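Local structure of telomerase reverse transcriptase (Candida albicans SC5314, 6ZDQ) at residues K364-V369 against T416-K421; K352-L357 against C466-S471; S346-M351 against Q431-V436. The protein probably maintains chromosome ends as the catalytic subunit of telomerase, a reverse transcriptase that adds telomeric DNA repeats by copying a template within the enzyme's own RNA component. All blocks are in the same frame, centred on the assembly; numbering follows the deposited sequence.

Contact 1: residues K364-V369 against T416-K421; sequences KTSYYV and TIALQK
Tyr-367 to Val-369 and Ile-417 to Leu-419 pair as a short antiparallel two-stranded sheet, their axes 4.9 Å apart at closest approach and running at 151° to each other. Hydrogen-bonded pairs at Val-369 with Ile-417 and Tyr-367 with Leu-419 flank the non-hydrogen-bonded pair Tyr-368 with Ala-418. At the first, Ile-417 N lies 2.8 Å from Val-369 O and returns the bond through its own carbonyl; at the second, Leu-419 N donates well to Tyr-367 O, whereas the reverse bond is weak. On the sheet face bearing Val-369 and Ile-417 these two side chains stand side by side, and Val-369 CG1, set between its backbone N and carbonyl carbon (chi1 53°), comes within 3.7 Å of Ile-417 CB. The Tyr-367 ring turns an edge to Leu-419 O, roughly in plane, while Thr-365 CG2 lies over the rim of one face. On the other side of the sheet, Tyr-368 CE1 reaches Ala-418 CB at 3.8 Å. Beyond the strand, the extended Gln-420 lays its amide against the base of the Lys-364 side chain, Gln-420 NE2 being nearest Lys-364 CB at 3.4 Å. Tyr-367, Val-369, Ile-417 and Leu-419 also rest on helix 263-296, in what is probably the insertion telomerases carry between motifs A and B. The pairing depends chiefly on main-chain bonds, with a modest apolar layer on the helix side and looser, largely solvent-facing contacts on the other.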
ATOM      1  N   LYS A 364     -31.427 -22.366  -3.862  1.00170.39           N
ATOM      2  CA  LYS A 364     -30.611 -22.492  -5.068  1.00157.17           C
ATOM      3  C   LYS A 364     -30.991 -21.353  -6.012  1.00161.00           C
ATOM      4  O   LYS A 364     -31.929 -21.463  -6.807  1.00188.16           O
ATOM      5  CB  LYS A 364     -30.786 -23.874  -5.723  1.00160.56           C
ATOM      6  CG  LYS A 364     -32.227 -24.331  -5.895  1.00163.31           C
ATOM      7  CD  LYS A 364     -32.294 -25.628  -6.683  1.00158.39           C
ATOM      8  CE  LYS A 364     -33.705 -25.899  -7.183  1.00167.03           C
ATOM      9  NZ  LYS A 364     -34.168 -24.849  -8.134  1.00150.31           N
ATOM     10  N   THR A 365     -30.253 -20.247  -5.920  1.00154.16           N
ATOM     11  CA  THR A 365     -30.509 -19.076  -6.747  1.00152.24           C
ATOM     12  C   THR A 365     -29.588 -18.986  -7.955  1.00152.88           C
ATOM     13  O   THR A 365     -29.977 -18.401  -8.972  1.00160.51           O
ATOM     14  CB  THR A 365     -30.372 -17.797  -5.911  1.00174.27           C
ATOM     15  OG1 THR A 365     -30.948 -18.010  -4.616  1.00189.17           O
ATOM     16  CG2 THR A 365     -31.092 -16.637  -6.585  1.00165.47           C
ATOM     17  N   SER A 366     -28.386 -19.560  -7.870  1.00122.61           N
ATOM     18  CA  SER A 366     -27.444 -19.630  -8.988  1.00120.90           C
ATOM     19  C   SER A 366     -27.086 -18.237  -9.514  1.00120.89           C
ATOM     20  O   SER A 366     -27.380 -17.877 -10.655  1.00142.85           O
ATOM     21  CB  SER A 366     -27.993 -20.520 -10.109  1.00147.02           C
ATOM     22  OG  SER A 366     -27.082 -20.598 -11.191  1.00126.83           O
ATOM     23  N   TYR A 367     -26.449 -17.450  -8.649  1.00135.85           N
ATOM     24  CA  TYR A 367     -25.972 -16.133  -9.055  1.00124.17           C
ATOM     25  C   TYR A 367     -24.893 -16.265 -10.125  1.00121.13           C
ATOM     26  O   TYR A 367     -24.046 -17.161 -10.071  1.00123.99           O
ATOM     27  CB  TYR A 367     -25.428 -15.370  -7.844  1.00121.21           C
ATOM     28  CG  TYR A 367     -26.449 -15.133  -6.753  1.00121.23           C
ATOM     29  CD1 TYR A 367     -26.650 -16.069  -5.748  1.00121.01           C
ATOM     30  CD2 TYR A 367     -27.212 -13.972  -6.727  1.00136.14           C
ATOM     31  CE1 TYR A 367     -27.585 -15.857  -4.750  1.00135.14           C
ATOM     32  CE2 TYR A 367     -28.149 -13.752  -5.734  1.00128.62           C
ATOM     33  CZ  TYR A 367     -28.331 -14.698  -4.748  1.00131.27           C
ATOM     34  OH  TYR A 367     -29.263 -14.483  -3.757  1.00150.31           O
ATOM     35  N   TYR A 368     -24.930 -15.367 -11.106  1.00121.38           N
ATOM     36  CA  TYR A 368     -23.990 -15.373 -12.220  1.00121.56           C
ATOM     37  C   TYR A 368     -23.067 -14.167 -12.115  1.00125.56           C
ATOM     38  O   TYR A 368     -23.534 -13.029 -11.996  1.00137.46           O
ATOM     39  CB  TYR A 368     -24.725 -15.364 -13.562  1.00127.03           C
ATOM     40  CG  TYR A 368     -25.612 -16.571 -13.772  1.00124.39           C
ATOM     41  CD1 TYR A 368     -25.081 -17.781 -14.199  1.00121.21           C
ATOM     42  CD2 TYR A 368     -26.979 -16.500 -13.539  1.00121.31           C
ATOM     43  CE1 TYR A 368     -25.886 -18.887 -14.388  1.00129.91           C
ATOM     44  CE2 TYR A 368     -27.793 -17.601 -13.725  1.00121.30           C
ATOM     45  CZ  TYR A 368     -27.242 -18.792 -14.150  1.00132.74           C
ATOM     46  OH  TYR A 368     -28.049 -19.891 -14.338  1.00135.83           O
ATOM     47  N   VAL A 369     -21.762 -14.421 -12.157  1.00122.35           N
ATOM     48  CA  VAL A 369     -20.746 -13.384 -12.028  1.00128.42           C
ATOM     49  C   VAL A 369     -19.778 -13.498 -13.198  1.00123.55           C
ATOM     50  O   VAL A 369     -19.450 -14.603 -13.643  1.00123.27           O
ATOM     51  CB  VAL A 369     -20.006 -13.492 -10.677  1.00144.18           C
ATOM     52  CG1 VAL A 369     -19.459 -14.894 -10.488  1.00140.14           C
ATOM     53  CG2 VAL A 369     -18.894 -12.451 -10.568  1.00124.31           C
ATOM     54  N   THR A 416     -18.164 -16.735 -17.513  1.00149.81           N
ATOM     55  CA  THR A 416     -19.169 -16.491 -16.488  1.00137.95           C
ATOM     56  C   THR A 416     -19.191 -17.640 -15.485  1.00135.99           C
ATOM     57  O   THR A 416     -19.231 -18.813 -15.872  1.00135.81           O
ATOM     58  CB  THR A 416     -20.549 -16.324 -17.123  1.00136.01           C
ATOM     59  OG1 THR A 416     -20.908 -17.527 -17.812  1.00147.23           O
ATOM     60  CG2 THR A 416     -20.545 -15.167 -18.110  1.00136.48           C
ATOM     61  N   ILE A 417     -19.170 -17.301 -14.199  1.00122.59           N
ATOM     62  CA  ILE A 417     -19.146 -18.276 -13.114  1.00139.01           C
ATOM     63  C   ILE A 417     -20.528 -18.325 -12.478  1.00121.72           C
ATOM     64  O   ILE A 417     -21.134 -17.280 -12.213  1.00121.72           O
ATOM     65  CB  ILE A 417     -18.070 -17.928 -12.068  1.00145.58           C
ATOM     66  CG1 ILE A 417     -16.685 -17.867 -12.715  1.00123.45           C
ATOM     67  CG2 ILE A 417     -18.084 -18.935 -10.927  1.00129.35           C
ATOM     68  CD1 ILE A 417     -16.214 -19.189 -13.283  1.00123.45           C
ATOM     69  N   ALA A 418     -21.026 -19.537 -12.237  1.00127.54           N
ATOM     70  CA  ALA A 418     -22.320 -19.756 -11.599  1.00127.28           C
ATOM     71  C   ALA A 418     -22.084 -20.311 -10.198  1.00131.72           C
ATOM     72  O   ALA A 418     -21.586 -21.431 -10.044  1.00136.41           O
ATOM     73  CB  ALA A 418     -23.184 -20.703 -12.427  1.00145.42           C
ATOM     74  N   LEU A 419     -22.437 -19.526  -9.183  1.00135.24           N
ATOM     75  CA  LEU A 419     -22.316 -19.928  -7.787  1.00135.50           C
ATOM     76  C   LEU A 419     -23.692 -19.914  -7.137  1.00120.59           C
ATOM     77  O   LEU A 419     -24.411 -18.912  -7.219  1.00120.63           O
ATOM     78  CB  LEU A 419     -21.358 -19.006  -7.026  1.00120.98           C
ATOM     79  CG  LEU A 419     -19.902 -18.979  -7.493  1.00121.39           C
ATOM     80  CD1 LEU A 419     -19.091 -18.035  -6.624  1.00121.82           C
ATOM     81  CD2 LEU A 419     -19.298 -20.375  -7.479  1.00129.52           C
ATOM     82  N   GLN A 420     -24.054 -21.021  -6.498  1.00120.54           N
ATOM     83  CA  GLN A 420     -25.329 -21.134  -5.806  1.00120.56           C
ATOM     84  C   GLN A 420     -25.209 -20.647  -4.364  1.00131.38           C
ATOM     85  O   GLN A 420     -24.115 -20.527  -3.811  1.00137.00           O
ATOM     86  CB  GLN A 420     -25.838 -22.576  -5.834  1.00140.68           C
ATOM     87  CG  GLN A 420     -26.589 -22.942  -7.107  1.00152.08           C
ATOM     88  CD  GLN A 420     -27.432 -24.193  -6.950  1.00139.74           C
ATOM     89  OE1 GLN A 420     -27.341 -24.894  -5.943  1.00155.41           O
ATOM     90  NE2 GLN A 420     -28.265 -24.476  -7.946  1.00155.93           N
ATOM     91  N   LYS A 421     -26.369 -20.360  -3.762  1.00141.07           N
ATOM     92  CA  LYS A 421     -26.401 -19.841  -2.397  1.00139.37           C
ATOM     93  C   LYS A 421     -25.722 -20.790  -1.415  1.00134.27           C
ATOM     94  O   LYS A 421     -24.980 -20.350  -0.529  1.00120.45           O
ATOM     95  CB  LYS A 421     -27.848 -19.580  -1.978  1.00125.96           C
ATOM     96  CG  LYS A 421     -28.035 -19.348  -0.489  1.00141.12           C
ATOM     97  CD  LYS A 421     -29.508 -19.327  -0.119  1.00135.07           C
ATOM     98  CE  LYS A 421     -29.697 -19.255   1.386  1.00143.51           C
ATOM     99  NZ  LYS A 421     -31.137 -19.246   1.761  1.00153.73           N
TER

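Contact 2: residues K352-L357 against C466-S471; sequences KKLEEL and CDILYS
Ile-468 supplies the projecting group of this helix-to-helix contact, its CD1 touching both Leu-354 and Leu-357, three residues apart. Its chain is extended, with CG1 anti to the carbonyl carbon and chi2 at 177°, which carries the terminal methyl out from helix 460-477. Leu-357 meets it tip to tip, CD1 to Ile-468 CD1 at 3.8 Å. Leu-354 lies across it at about a right angle instead, presenting CD2 at 3.7 Å from the same Ile-468 CD1. One methyl is thus shared by two leucines that approach from different directions. The next residue, Leu-469, plays a lighter part: its CD1 lies 4.1 Å from Lys-353 CG, and the two side chains cross nearly perpendicularly. Lys-353 can serve an apolar neighbour and a polar one because its chain bends at chi2 (-57°). CG stays beside Leu-469, while the rest of the chain swings away and Lys-353 NZ makes a weak salt bridge with Glu-356 OE2, three residues on, at 3.5 Å. No hydrogen bond joins the segments, and the short axes run at 88° to each other, 9.8 Å apart. Both helices probably belong to the palm of the reverse transcriptase domain. Helix 263-296 closes over the apolar cluster, setting Leu-290 on Ile-468 and Leu-293 on Leu-357; Phe-465 adds to Leu-354, and farther round helix 460-477 a salt bridge from Asp-467 to Arg-492 ties that helix to strand 489-492.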
ATOM      1  N   LYS A 352     -24.823 -15.072  10.591  1.00111.13           N
ATOM      2  CA  LYS A 352     -26.258 -14.874  10.400  1.00112.25           C
ATOM      3  C   LYS A 352     -26.542 -13.643   9.546  1.00123.29           C
ATOM      4  O   LYS A 352     -27.499 -13.636   8.762  1.00128.86           O
ATOM      5  CB  LYS A 352     -26.976 -14.782  11.752  1.00113.69           C
ATOM      6  CG  LYS A 352     -26.806 -13.462  12.489  1.00119.30           C
ATOM      7  CD  LYS A 352     -27.764 -13.353  13.666  1.00115.06           C
ATOM      8  CE  LYS A 352     -27.609 -12.018  14.379  1.00134.29           C
ATOM      9  NZ  LYS A 352     -28.508 -11.892  15.558  1.00117.73           N
ATOM     10  N   LYS A 353     -25.725 -12.594   9.679  1.00110.10           N
ATOM     11  CA  LYS A 353     -25.909 -11.411   8.845  1.00108.18           C
ATOM     12  C   LYS A 353     -25.609 -11.709   7.383  1.00107.32           C
ATOM     13  O   LYS A 353     -26.205 -11.094   6.491  1.00106.98           O
ATOM     14  CB  LYS A 353     -25.034 -10.264   9.349  1.00107.07           C
ATOM     15  CG  LYS A 353     -25.403  -9.775  10.740  1.00108.09           C
ATOM     16  CD  LYS A 353     -26.857  -9.339  10.801  1.00109.17           C
ATOM     17  CE  LYS A 353     -27.237  -8.898  12.205  1.00110.50           C
ATOM     18  NZ  LYS A 353     -28.669  -8.506  12.305  1.00128.57           N
ATOM     19  N   LEU A 354     -24.692 -12.641   7.115  1.00114.00           N
ATOM     20  CA  LEU A 354     -24.450 -13.063   5.740  1.00111.31           C
ATOM     21  C   LEU A 354     -25.597 -13.912   5.207  1.00118.48           C
ATOM     22  O   LEU A 354     -25.879 -13.887   4.004  1.00128.80           O
ATOM     23  CB  LEU A 354     -23.134 -13.834   5.647  1.00124.84           C
ATOM     24  CG  LEU A 354     -21.847 -13.048   5.900  1.00104.98           C
ATOM     25  CD1 LEU A 354     -20.645 -13.976   5.870  1.00108.21           C
ATOM     26  CD2 LEU A 354     -21.689 -11.932   4.881  1.00108.53           C
ATOM     27  N   GLU A 355     -26.262 -14.669   6.081  1.00124.70           N
ATOM     28  CA  GLU A 355     -27.404 -15.469   5.655  1.00114.88           C
ATOM     29  C   GLU A 355     -28.642 -14.614   5.418  1.00121.61           C
ATOM     30  O   GLU A 355     -29.468 -14.954   4.563  1.00127.60           O
ATOM     31  CB  GLU A 355     -27.694 -16.556   6.689  1.00112.90           C
ATOM     32  CG  GLU A 355     -26.587 -17.592   6.809  1.00114.64           C
ATOM     33  CD  GLU A 355     -26.788 -18.526   7.984  1.00123.67           C
ATOM     34  OE1 GLU A 355     -27.568 -18.176   8.894  1.00133.57           O
ATOM     35  OE2 GLU A 355     -26.165 -19.609   7.997  1.00115.76           O
ATOM     36  N   GLU A 356     -28.793 -13.511   6.159  1.00119.62           N
ATOM     37  CA  GLU A 356     -29.908 -12.601   5.924  1.00118.24           C
ATOM     38  C   GLU A 356     -29.849 -11.961   4.544  1.00121.96           C
ATOM     39  O   GLU A 356     -30.876 -11.489   4.046  1.00132.17           O
ATOM     40  CB  GLU A 356     -29.944 -11.514   7.001  1.00110.92           C
ATOM     41  CG  GLU A 356     -30.225 -12.030   8.402  1.00115.43           C
ATOM     42  CD  GLU A 356     -30.245 -10.923   9.439  1.00123.79           C
ATOM     43  OE1 GLU A 356     -30.443  -9.751   9.056  1.00135.29           O
ATOM     44  OE2 GLU A 356     -30.057 -11.224  10.638  1.00113.26           O
ATOM     45  N   LEU A 357     -28.670 -11.926   3.919  1.00123.01           N
ATOM     46  CA  LEU A 357     -28.565 -11.428   2.555  1.00123.07           C
ATOM     47  C   LEU A 357     -29.231 -12.359   1.553  1.00122.66           C
ATOM     48  O   LEU A 357     -29.612 -11.913   0.466  1.00126.47           O
ATOM     49  CB  LEU A 357     -27.095 -11.231   2.176  1.00123.07           C
ATOM     50  CG  LEU A 357     -26.239 -10.355   3.094  1.00123.66           C
ATOM     51  CD1 LEU A 357     -24.797 -10.326   2.614  1.00123.80           C
ATOM     52  CD2 LEU A 357     -26.805  -8.949   3.177  1.00124.48           C
ATOM     53  N   CYS A 466     -16.320  -7.521   7.601  1.00 99.10           N
ATOM     54  CA  CYS A 466     -16.466  -6.456   8.586  1.00111.94           C
ATOM     55  C   CYS A 466     -17.386  -5.350   8.085  1.00 98.74           C
ATOM     56  O   CYS A 466     -18.111  -4.742   8.880  1.00 93.75           O
ATOM     57  CB  CYS A 466     -15.095  -5.886   8.949  1.00 94.02           C
ATOM     58  SG  CYS A 466     -15.147  -4.588  10.204  1.00104.99           S
ATOM     59  N   ASP A 467     -17.372  -5.075   6.778  1.00 94.73           N
ATOM     60  CA  ASP A 467     -18.246  -4.046   6.223  1.00106.27           C
ATOM     61  C   ASP A 467     -19.713  -4.419   6.400  1.00106.55           C
ATOM     62  O   ASP A 467     -20.521  -3.605   6.864  1.00 92.57           O
ATOM     63  CB  ASP A 467     -17.917  -3.821   4.746  1.00111.44           C
ATOM     64  CG  ASP A 467     -18.335  -2.445   4.254  1.00121.22           C
ATOM     65  OD1 ASP A 467     -19.243  -1.839   4.863  1.00112.80           O
ATOM     66  OD2 ASP A 467     -17.751  -1.969   3.258  1.00123.26           O
ATOM     67  N   ILE A 468     -20.080  -5.647   6.025  1.00 92.19           N
ATOM     68  CA  ILE A 468     -21.469  -6.086   6.150  1.00 99.41           C
ATOM     69  C   ILE A 468     -21.892  -6.125   7.614  1.00 93.55           C
ATOM     70  O   ILE A 468     -23.007  -5.721   7.965  1.00106.71           O
ATOM     71  CB  ILE A 468     -21.663  -7.454   5.467  1.00102.68           C
ATOM     72  CG1 ILE A 468     -21.372  -7.345   3.970  1.00103.91           C
ATOM     73  CG2 ILE A 468     -23.075  -7.969   5.692  1.00 93.03           C
ATOM     74  CD1 ILE A 468     -21.479  -8.657   3.230  1.00 91.77           C
ATOM     75  N   LEU A 469     -21.011  -6.616   8.488  1.00112.24           N
ATOM     76  CA  LEU A 469     -21.360  -6.746   9.900  1.00113.44           C
ATOM     77  C   LEU A 469     -21.547  -5.382  10.554  1.00108.53           C
ATOM     78  O   LEU A 469     -22.558  -5.137  11.224  1.00 99.31           O
ATOM     79  CB  LEU A 469     -20.287  -7.550  10.633  1.00101.01           C
ATOM     80  CG  LEU A 469     -20.535  -7.795  12.123  1.00 97.73           C
ATOM     81  CD1 LEU A 469     -21.843  -8.541  12.323  1.00109.00           C
ATOM     82  CD2 LEU A 469     -19.378  -8.562  12.742  1.00106.47           C
ATOM     83  N   TYR A 470     -20.581  -4.478  10.374  1.00109.11           N
ATOM     84  CA  TYR A 470     -20.678  -3.174  11.022  1.00114.96           C
ATOM     85  C   TYR A 470     -21.778  -2.319  10.409  1.00104.69           C
ATOM     86  O   TYR A 470     -22.420  -1.539  11.122  1.00103.89           O
ATOM     87  CB  TYR A 470     -19.337  -2.446  10.956  1.00113.91           C
ATOM     88  CG  TYR A 470     -18.408  -2.777  12.103  1.00112.00           C
ATOM     89  CD1 TYR A 470     -18.735  -3.763  13.026  1.00115.12           C
ATOM     90  CD2 TYR A 470     -17.213  -2.090  12.275  1.00111.06           C
ATOM     91  CE1 TYR A 470     -17.891  -4.065  14.080  1.00107.89           C
ATOM     92  CE2 TYR A 470     -16.364  -2.385  13.327  1.00113.56           C
ATOM     93  CZ  TYR A 470     -16.708  -3.373  14.226  1.00112.61           C
ATOM     94  OH  TYR A 470     -15.866  -3.668  15.273  1.00115.71           O
ATOM     95  N   SER A 471     -22.018  -2.449   9.102  1.00106.26           N
ATOM     96  CA  SER A 471     -23.118  -1.708   8.495  1.00119.57           C
ATOM     97  C   SER A 471     -24.466  -2.251   8.952  1.00104.49           C
ATOM     98  O   SER A 471     -25.449  -1.505   8.999  1.00101.60           O
ATOM     99  CB  SER A 471     -23.013  -1.749   6.972  1.00102.91           C
ATOM    100  OG  SER A 471     -23.751  -0.689   6.390  1.00116.73           O
TER

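Contact 3: residues S346-M351 against Q431-V436; sequences SQPVLM and QIYDVV
The Tyr-433 ring meets Gln-347 obliquely, with Gln-347 CB 3.6 Å from Tyr-433 CE1. Ile-432 CG2, from the same segment as the ring, lies over the rim of one face. The carboxamide of Gln-347 is tilted 35° from the ring plane, and the extended glutamine chain carries it along the ring until NE2 lies 3.9 Å from Tyr-433 CD1. On the way Gln-347 slides past Ile-432, the two side chains running in opposite directions, with Gln-347 CG 4.0 Å from Ile-432 CG2. The phenol end reaches the first turn of helix 347-356, where OH sits beside the main chain of Gln-347 and near Pro-348. That helix comes soon after strand 332-337, probably of the palm, whereas the weakly bonded end of helix 421-434 leads through Val-435 into strand 436-440 of the mixed sheet, probably part of the fingers; the contact thus probably joins palm and fingers elements of the polymerase. Deeper in, Leu-350 holds CG anti to its amide nitrogen (chi1 174°), an orientation that brings CD2 to 3.6 Å from Ile-432 CD1. Met-351 SD approaches the same methyl more distantly, and Phe-465 of helix 460-477 packs against both Leu-350 and Ile-432.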
ATOM      1  N   SER A 346     -17.406 -10.957  16.144  1.00126.83           N
ATOM      2  CA  SER A 346     -18.221 -12.090  16.567  1.00133.56           C
ATOM      3  C   SER A 346     -18.496 -12.970  15.354  1.00108.97           C
ATOM      4  O   SER A 346     -19.247 -12.583  14.453  1.00109.58           O
ATOM      5  CB  SER A 346     -19.519 -11.607  17.212  1.00110.83           C
ATOM      6  OG  SER A 346     -20.198 -10.694  16.371  1.00110.59           O
ATOM      7  N   GLN A 347     -17.872 -14.147  15.325  1.00119.64           N
ATOM      8  CA  GLN A 347     -18.046 -15.063  14.199  1.00109.07           C
ATOM      9  C   GLN A 347     -19.493 -15.498  13.987  1.00117.77           C
ATOM     10  O   GLN A 347     -19.959 -15.456  12.835  1.00116.63           O
ATOM     11  CB  GLN A 347     -17.123 -16.272  14.386  1.00118.22           C
ATOM     12  CG  GLN A 347     -15.649 -15.916  14.490  1.00113.44           C
ATOM     13  CD  GLN A 347     -14.796 -17.088  14.936  1.00114.51           C
ATOM     14  OE1 GLN A 347     -14.974 -17.618  16.034  1.00118.08           O
ATOM     15  NE2 GLN A 347     -13.863 -17.498  14.085  1.00110.59           N
ATOM     16  N   PRO A 348     -20.251 -15.924  15.008  1.00111.91           N
ATOM     17  CA  PRO A 348     -21.622 -16.382  14.721  1.00122.02           C
ATOM     18  C   PRO A 348     -22.549 -15.275  14.252  1.00125.18           C
ATOM     19  O   PRO A 348     -23.395 -15.515  13.380  1.00112.49           O
ATOM     20  CB  PRO A 348     -22.076 -16.981  16.059  1.00139.43           C
ATOM     21  CG  PRO A 348     -21.264 -16.274  17.076  1.00117.19           C
ATOM     22  CD  PRO A 348     -19.924 -16.074  16.438  1.00113.23           C
ATOM     23  N   VAL A 349     -22.421 -14.067  14.805  1.00121.71           N
ATOM     24  CA  VAL A 349     -23.272 -12.962  14.371  1.00111.40           C
ATOM     25  C   VAL A 349     -22.942 -12.569  12.938  1.00109.55           C
ATOM     26  O   VAL A 349     -23.832 -12.220  12.155  1.00111.94           O
ATOM     27  CB  VAL A 349     -23.137 -11.770  15.335  1.00111.53           C
ATOM     28  CG1 VAL A 349     -24.015 -10.616  14.878  1.00111.13           C
ATOM     29  CG2 VAL A 349     -23.500 -12.192  16.749  1.00125.62           C
ATOM     30  N   LEU A 350     -21.658 -12.614  12.573  1.00108.32           N
ATOM     31  CA  LEU A 350     -21.276 -12.369  11.186  1.00120.22           C
ATOM     32  C   LEU A 350     -21.927 -13.381  10.252  1.00122.49           C
ATOM     33  O   LEU A 350     -22.359 -13.030   9.146  1.00117.44           O
ATOM     34  CB  LEU A 350     -19.756 -12.411  11.046  1.00105.79           C
ATOM     35  CG  LEU A 350     -19.197 -12.302   9.627  1.00104.52           C
ATOM     36  CD1 LEU A 350     -19.575 -10.969   9.003  1.00103.56           C
ATOM     37  CD2 LEU A 350     -17.690 -12.490   9.626  1.00103.85           C
ATOM     38  N   MET A 351     -22.008 -14.643  10.681  1.00113.55           N
ATOM     39  CA  MET A 351     -22.576 -15.685   9.832  1.00119.36           C
ATOM     40  C   MET A 351     -24.057 -15.437   9.558  1.00114.52           C
ATOM     41  O   MET A 351     -24.516 -15.571   8.417  1.00118.91           O
ATOM     42  CB  MET A 351     -22.365 -17.057  10.472  1.00110.88           C
ATOM     43  CG  MET A 351     -22.640 -18.218   9.531  1.00135.72           C
ATOM     44  SD  MET A 351     -21.563 -18.200   8.084  1.00115.68           S
ATOM     45  CE  MET A 351     -22.274 -19.530   7.115  1.00127.47           C
ATOM     46  N   GLN A 431     -13.863 -19.398   5.138  1.00135.44           N
ATOM     47  CA  GLN A 431     -12.967 -18.259   5.302  1.00131.93           C
ATOM     48  C   GLN A 431     -13.050 -17.636   6.690  1.00125.26           C
ATOM     49  O   GLN A 431     -12.190 -16.819   7.034  1.00126.33           O
ATOM     50  CB  GLN A 431     -13.265 -17.196   4.241  1.00127.69           C
ATOM     51  CG  GLN A 431     -12.982 -17.640   2.814  1.00125.15           C
ATOM     52  CD  GLN A 431     -11.500 -17.759   2.523  1.00126.23           C
ATOM     53  OE1 GLN A 431     -10.731 -16.828   2.761  1.00127.36           O
ATOM     54  NE2 GLN A 431     -11.088 -18.911   2.007  1.00126.04           N
ATOM     55  N   ILE A 432     -14.073 -17.970   7.477  1.00124.47           N
ATOM     56  CA  ILE A 432     -14.238 -17.410   8.813  1.00124.72           C
ATOM     57  C   ILE A 432     -13.617 -18.332   9.854  1.00124.78           C
ATOM     58  O   ILE A 432     -12.759 -17.912  10.640  1.00125.63           O
ATOM     59  CB  ILE A 432     -15.724 -17.154   9.123  1.00123.99           C
ATOM     60  CG1 ILE A 432     -16.284 -16.070   8.201  1.00124.12           C
ATOM     61  CG2 ILE A 432     -15.907 -16.768  10.582  1.00124.22           C
ATOM     62  CD1 ILE A 432     -17.782 -15.893   8.310  1.00123.48           C
ATOM     63  N   TYR A 433     -14.046 -19.594   9.867  1.00108.69           N
ATOM     64  CA  TYR A 433     -13.663 -20.540  10.911  1.00119.05           C
ATOM     65  C   TYR A 433     -12.451 -21.385  10.522  1.00125.48           C
ATOM     66  O   TYR A 433     -11.444 -21.405  11.238  1.00137.49           O
ATOM     67  CB  TYR A 433     -14.855 -21.440  11.255  1.00103.01           C
ATOM     68  CG  TYR A 433     -16.053 -20.699  11.808  1.00102.79           C
ATOM     69  CD1 TYR A 433     -16.177 -20.463  13.171  1.00124.71           C
ATOM     70  CD2 TYR A 433     -17.059 -20.239  10.970  1.00116.09           C
ATOM     71  CE1 TYR A 433     -17.269 -19.789  13.685  1.00112.80           C
ATOM     72  CE2 TYR A 433     -18.157 -19.562  11.475  1.00104.41           C
ATOM     73  CZ  TYR A 433     -18.256 -19.340  12.833  1.00123.71           C
ATOM     74  OH  TYR A 433     -19.344 -18.667  13.342  1.00109.68           O
ATOM     75  N   ASP A 434     -12.536 -22.083   9.389  1.00129.87           N
ATOM     76  CA  ASP A 434     -11.565 -23.111   9.026  1.00129.89           C
ATOM     77  C   ASP A 434     -10.174 -22.568   8.725  1.00135.47           C
ATOM     78  O   ASP A 434      -9.242 -23.367   8.587  1.00137.74           O
ATOM     79  CB  ASP A 434     -12.074 -23.905   7.822  1.00122.42           C
ATOM     80  CG  ASP A 434     -13.337 -24.681   8.127  1.00128.63           C
ATOM     81  OD1 ASP A 434     -14.392 -24.045   8.322  1.00140.64           O
ATOM     82  OD2 ASP A 434     -13.274 -25.928   8.180  1.00132.50           O
ATOM     83  N   VAL A 435     -10.006 -21.249   8.602  1.00130.00           N
ATOM     84  CA  VAL A 435      -8.699 -20.693   8.264  1.00114.19           C
ATOM     85  C   VAL A 435      -7.698 -21.010   9.365  1.00123.87           C
ATOM     86  O   VAL A 435      -7.980 -20.836  10.558  1.00133.19           O
ATOM     87  CB  VAL A 435      -8.808 -19.180   8.022  1.00 99.97           C
ATOM     88  CG1 VAL A 435      -7.437 -18.592   7.729  1.00108.27           C
ATOM     89  CG2 VAL A 435      -9.757 -18.904   6.873  1.00129.49           C
ATOM     90  N   VAL A 436      -6.515 -21.479   8.966  1.00111.14           N
ATOM     91  CA  VAL A 436      -5.453 -21.871   9.888  1.00111.23           C
ATOM     92  C   VAL A 436      -4.174 -21.152   9.483  1.00110.57           C
ATOM     93  O   VAL A 436      -3.818 -21.131   8.300  1.00115.09           O
ATOM     94  CB  VAL A 436      -5.227 -23.396   9.894  1.00106.18           C
ATOM     95  CG1 VAL A 436      -4.238 -23.783  10.983  1.00122.77           C
ATOM     96  CG2 VAL A 436      -6.540 -24.148  10.062  1.00126.73           C
TER

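How the contacts relate
Contacts 2 and 3 share helix 347-356 and touch directly: Leu-469 packs on Val-349 and Leu-350, and Leu-354 CD1 lies 4.2 Å from Ile-432 CD1. One helix thus packs on both helix 460-477 and the end of helix 421-434 in a continuous apolar core, with overlapping sets of residues, although contact 3 is only partly buried and adds a glutamine and a tyrosine to the aliphatic contacts. Contact 1 lies at the surface, its centre about 19 Å from that of contact 2, and touches neither of the others. Sequence nevertheless ties it to them: strand 367-369 follows helix 347-356 and strand 417-419 precedes helix 421-434. Main-chain hydrogen bonds dominate at the surface, whereas interior contact 2 relies on aliphatic side chains.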